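Side-chain contacts in GlcNAc Inducible Gene 2, GIG2 (Candida albicans, PDB 6AKZ), which binds an iron ion and is probably an oxygenase of the DUF1479 family, built on a cupin-type fold: residues D95-R98 against I99-W102; E105-E108 against F109-H113. All blocks are in the same frame, centred on the assembly; numbering follows the deposited sequence.

Overall arrangement
Both contacts lie on one helix, 96-112, which follows strand 87-91 of the large mixed sheet. Contact 1 comes first, at the start of this helix, where residues 95-98 make the opening turn with 99-102; it lies against helix 134-140 and strand 256-261. Contact 2 follows in series, 105-108 with 109-113, and runs to the far end of the helix, beside strand 178-181. Neither closes a loop, since in each the two segments are consecutive, and they neither nest nor cross. The centres of contacts 1 and 2 lie about 16 Å apart, and the helix backbone runs on directly from one into the other. Together they span the helix at the periphery of the cupin-type fold, away from the iron site.

Contact 1: residues D95-R98 against I99-W102; sequences DVDR and IDIW
The aliphatic part of R98 lies over one face of the W102 indole, four residues further along the same helix. CG sits above the six-membered ring, 3.8 Å from its centroid and only 8° off the ring normal, a CH-pi contact. CD is shifted toward the rim, where R98 CD comes within 3.6 Å of W102 CE2. The chain reaches this place because CG is anti to the backbone N (chi1 -179°) and bends at the next two torsions carry it over the ring. The guanidinium then does not stack flat: its plane is turned 53° from the indole, and CD1 of I101 lies over one of its faces. I101 also meets the arginine from the other branch, with CG2 4.0 Å from NH1 of R98.

These pairings follow the i to i+3 and i to i+4 spacing of an opening helical turn, in which D95 holds the N-cap position but makes no capping bond with its side chain. Its carbonyl accepts the first bond of the turn, from I99 N to D95 O (3.1 Å), and W102 N bonds to R98 O at 3.0 Å.

On another side of the turn, CG1 of V96 touches the D100 carboxylate, 3.7 Å from OD1. That oxygen forms a salt bridge with K343, which also touches V96 and I99. The indole is fixed at its polar end by a hydrogen bond from NE1 of W102 to E138 in helix 134-140, while I99 and W102 both rest on L260 of strand 256-261.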
loop_
_atom_site.group_PDB
_atom_site.type_symbol
_atom_site.label_atom_id
_atom_site.label_comp_id
_atom_site.label_asym_id
_atom_site.label_seq_id
_atom_site.Cartn_x
_atom_site.Cartn_y
_atom_site.Cartn_z
ATOM N N ASP A 95 21.845 3.205 10.514
ATOM C CA ASP A 95 22.866 2.459 11.298
ATOM C C ASP A 95 22.261 1.482 12.282
ATOM O O ASP A 95 21.310 1.807 12.982
ATOM C CB ASP A 95 23.752 3.432 12.113
ATOM C CG ASP A 95 24.645 4.277 11.257
ATOM O OD1 ASP A 95 25.168 3.776 10.221
ATOM O OD2 ASP A 95 24.850 5.473 11.607
ATOM N N VAL A 96 22.940 0.361 12.489
ATOM C CA VAL A 96 22.480 -0.656 13.412
ATOM C C VAL A 96 22.417 -0.132 14.822
ATOM O O VAL A 96 21.492 -0.447 15.571
ATOM C CB VAL A 96 23.384 -1.901 13.364
ATOM C CG1 VAL A 96 23.087 -2.854 14.517
ATOM C CG2 VAL A 96 23.257 -2.589 12.003
ATOM N N ASP A 97 23.370 0.680 15.237
ATOM C CA ASP A 97 23.286 1.150 16.604
ATOM C C ASP A 97 22.048 1.983 16.888
ATOM O O ASP A 97 21.440 1.918 17.976
ATOM C CB ASP A 97 24.559 1.932 16.995
ATOM C CG ASP A 97 25.773 1.003 17.220
ATOM O OD1 ASP A 97 25.626 -0.238 17.433
ATOM O OD2 ASP A 97 26.897 1.533 17.153
ATOM N N ARG A 98 21.691 2.818 15.934
ATOM C CA ARG A 98 20.479 3.598 16.040
ATOM C C ARG A 98 19.189 2.781 16.056
ATOM O O ARG A 98 18.229 3.024 16.807
ATOM C CB ARG A 98 20.458 4.576 14.860
ATOM C CG ARG A 98 19.258 5.483 14.832
ATOM C CD ARG A 98 18.930 6.193 16.107
ATOM N NE ARG A 98 20.023 7.057 16.528
ATOM C CZ ARG A 98 20.015 7.789 17.654
ATOM N NH1 ARG A 98 18.979 7.752 18.484
ATOM N NH2 ARG A 98 21.064 8.576 17.956
ATOM N N ILE A 99 19.165 1.780 15.228
ATOM C CA ILE A 99 18.082 0.810 15.226
ATOM C C ILE A 99 17.893 0.124 16.559
ATOM O O ILE A 99 16.764 -0.020 17.046
ATOM C CB ILE A 99 18.274 -0.259 14.127
ATOM C CG1 ILE A 99 18.127 0.345 12.775
ATOM C CG2 ILE A 99 17.305 -1.426 14.302
ATOM C CD1 ILE A 99 16.753 0.787 12.365
ATOM N N ASP A 100 19.002 -0.278 17.177
ATOM C CA ASP A 100 18.961 -0.943 18.478
ATOM C C ASP A 100 18.382 -0.035 19.567
ATOM O O ASP A 100 17.580 -0.478 20.388
ATOM C CB ASP A 100 20.359 -1.418 18.882
ATOM C CG ASP A 100 20.946 -2.404 17.890
ATOM O OD1 ASP A 100 20.263 -2.726 16.894
ATOM O OD2 ASP A 100 22.089 -2.857 18.107
ATOM N N ILE A 101 18.784 1.234 19.564
ATOM C CA ILE A 101 18.280 2.187 20.521
ATOM C C ILE A 101 16.766 2.345 20.318
ATOM O O ILE A 101 15.993 2.324 21.263
ATOM C CB ILE A 101 19.062 3.519 20.326
ATOM C CG1 ILE A 101 20.491 3.381 20.841
ATOM C CG2 ILE A 101 18.347 4.664 21.020
ATOM C CD1 ILE A 101 21.453 4.406 20.243
ATOM N N TRP A 102 16.329 2.563 19.076
ATOM C CA TRP A 102 14.897 2.674 18.811
ATOM C C TRP A 102 14.078 1.446 19.226
ATOM O O TRP A 102 13.013 1.576 19.847
ATOM C CB TRP A 102 14.650 2.984 17.311
ATOM C CG TRP A 102 14.948 4.381 16.860
ATOM C CD1 TRP A 102 14.981 5.517 17.637
ATOM C CD2 TRP A 102 15.176 4.811 15.517
ATOM N NE1 TRP A 102 15.279 6.592 16.875
ATOM C CE2 TRP A 102 15.392 6.217 15.566
ATOM C CE3 TRP A 102 15.252 4.165 14.269
ATOM C CZ2 TRP A 102 15.661 6.972 14.404
ATOM C CZ3 TRP A 102 15.472 4.928 13.123
ATOM C CH2 TRP A 102 15.743 6.304 13.193
#

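Contact 2: residues E105-E108 against F109-H113; sequences ELVE and FCKTH
Successive i to i+4 backbone bonds carry the helix through this turn, F109 N to E105 O, C110 N to L106 O and K111 N to V107 O, before the pattern fades at T112, whose N makes only a weak bond to E108 O, 3.1 Å long with an angle of 131°. T112 OG1 also donates to E108 O at 2.8 Å, tilted 26° from the carbonyl plane, giving that oxygen a second bond. A chi1 of 57° places OG1 between the backbone N and the carbonyl carbon, facing back along the helix.

V107 and K111 run side by side and point the same way, with V107 CG1 against K111 CE at 3.5 Å. The lysine chain is extended, and its CG also rests on the V107 carbonyl oxygen.

The imidazole of H113 folds back: ND1 donates to F109 O at 2.9 Å, with the acceptor in the ring plane. The same nitrogen lies 3.5 Å above the F109 ring plane, over its centre. F109 O thus takes bonds from both T112 N and H113 ND1, while H113 meets the ring of F414 and L106 packs against I178 of strand 178-181. Such fading of i to i+4 bonding is characteristic of the C-terminal end of a helix, here that of helix 96-112, where the T112 and H113 side chains add extra donors to E108 O and F109 O.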
loop_
_atom_site.group_PDB
_atom_site.type_symbol
_atom_site.label_atom_id
_atom_site.label_comp_id
_atom_site.label_asym_id
_atom_site.label_seq_id
_atom_site.Cartn_x
_atom_site.Cartn_y
_atom_site.Cartn_z
ATOM N N GLU A 105 13.883 1.376 23.073
ATOM C CA GLU A 105 12.915 2.377 23.506
ATOM C C GLU A 105 11.481 1.998 23.214
ATOM O O GLU A 105 10.642 2.251 24.065
ATOM C CB GLU A 105 13.170 3.745 22.873
ATOM C CG GLU A 105 14.506 4.329 23.304
ATOM C CD GLU A 105 14.885 5.669 22.611
ATOM O OE1 GLU A 105 14.677 5.894 21.373
ATOM O OE2 GLU A 105 15.534 6.472 23.310
ATOM N N LEU A 106 11.210 1.387 22.057
ATOM C CA LEU A 106 9.826 0.888 21.803
ATOM C C LEU A 106 9.366 -0.171 22.799
ATOM O O LEU A 106 8.195 -0.229 23.202
ATOM C CB LEU A 106 9.651 0.347 20.389
ATOM C CG LEU A 106 9.758 1.416 19.288
ATOM C CD1 LEU A 106 10.124 0.839 17.917
ATOM C CD2 LEU A 106 8.460 2.162 19.202
ATOM N N VAL A 107 10.271 -1.097 23.093
ATOM C CA VAL A 107 9.923 -2.214 23.979
ATOM C C VAL A 107 9.675 -1.614 25.359
ATOM O O VAL A 107 8.701 -1.970 26.020
ATOM C CB VAL A 107 11.053 -3.226 24.043
ATOM C CG1 VAL A 107 10.920 -4.241 25.170
ATOM C CG2 VAL A 107 11.173 -3.950 22.719
ATOM N N GLU A 108 10.583 -0.746 25.812
ATOM C CA GLU A 108 10.336 -0.033 27.100
ATOM C C GLU A 108 8.990 0.680 27.165
ATOM O O GLU A 108 8.310 0.686 28.217
ATOM C CB GLU A 108 11.435 0.948 27.375
ATOM C CG GLU A 108 11.218 1.791 28.640
ATOM C CD GLU A 108 12.423 2.657 28.948
ATOM O OE1 GLU A 108 13.560 2.101 28.823
ATOM O OE2 GLU A 108 12.224 3.861 29.314
ATOM N N PHE A 109 8.664 1.404 26.093
ATOM C CA PHE A 109 7.403 2.076 26.048
ATOM C C PHE A 109 6.314 1.057 26.169
ATOM O O PHE A 109 5.403 1.244 26.939
ATOM C CB PHE A 109 7.230 2.854 24.689
ATOM C CG PHE A 109 5.943 3.638 24.611
ATOM C CD1 PHE A 109 4.740 3.022 24.296
ATOM C CD2 PHE A 109 5.948 5.013 24.865
ATOM C CE1 PHE A 109 3.584 3.749 24.209
ATOM C CE2 PHE A 109 4.767 5.736 24.806
ATOM C CZ PHE A 109 3.584 5.085 24.500
ATOM N N CYS A 110 6.361 -0.013 25.406
ATOM C CA CYS A 110 5.247 -0.997 25.454
ATOM C C CYS A 110 5.106 -1.620 26.873
ATOM O O CYS A 110 4.005 -1.733 27.407
ATOM C CB CYS A 110 5.378 -2.045 24.396
ATOM S SG CYS A 110 5.162 -1.258 22.716
ATOM N N LYS A 111 6.221 -1.903 27.504
ATOM C CA LYS A 111 6.194 -2.491 28.860
ATOM C C LYS A 111 5.680 -1.531 29.970
ATOM O O LYS A 111 5.267 -1.984 31.051
ATOM C CB LYS A 111 7.623 -2.934 29.194
ATOM C CG LYS A 111 8.051 -4.142 28.405
ATOM C CD LYS A 111 9.397 -4.568 28.918
ATOM C CE LYS A 111 9.886 -5.799 28.183
ATOM N NZ LYS A 111 11.269 -6.084 28.587
ATOM N N THR A 112 5.771 -0.221 29.727
ATOM C CA THR A 112 5.358 0.801 30.663
ATOM C C THR A 112 4.014 1.427 30.271
ATOM O O THR A 112 3.546 2.353 30.929
ATOM C CB THR A 112 6.443 1.910 30.848
ATOM O OG1 THR A 112 6.758 2.505 29.605
ATOM C CG2 THR A 112 7.706 1.331 31.461
ATOM N N HIS A 113 3.390 0.941 29.201
ATOM C CA HIS A 113 2.120 1.501 28.740
ATOM C C HIS A 113 1.275 0.382 28.228
ATOM O O HIS A 113 1.083 0.245 27.015
ATOM C CB HIS A 113 2.334 2.536 27.628
ATOM C CG HIS A 113 3.104 3.712 28.064
ATOM N ND1 HIS A 113 4.469 3.775 27.974
ATOM C CD2 HIS A 113 2.703 4.873 28.616
ATOM C CE1 HIS A 113 4.881 4.943 28.430
ATOM N NE2 HIS A 113 3.828 5.617 28.851
#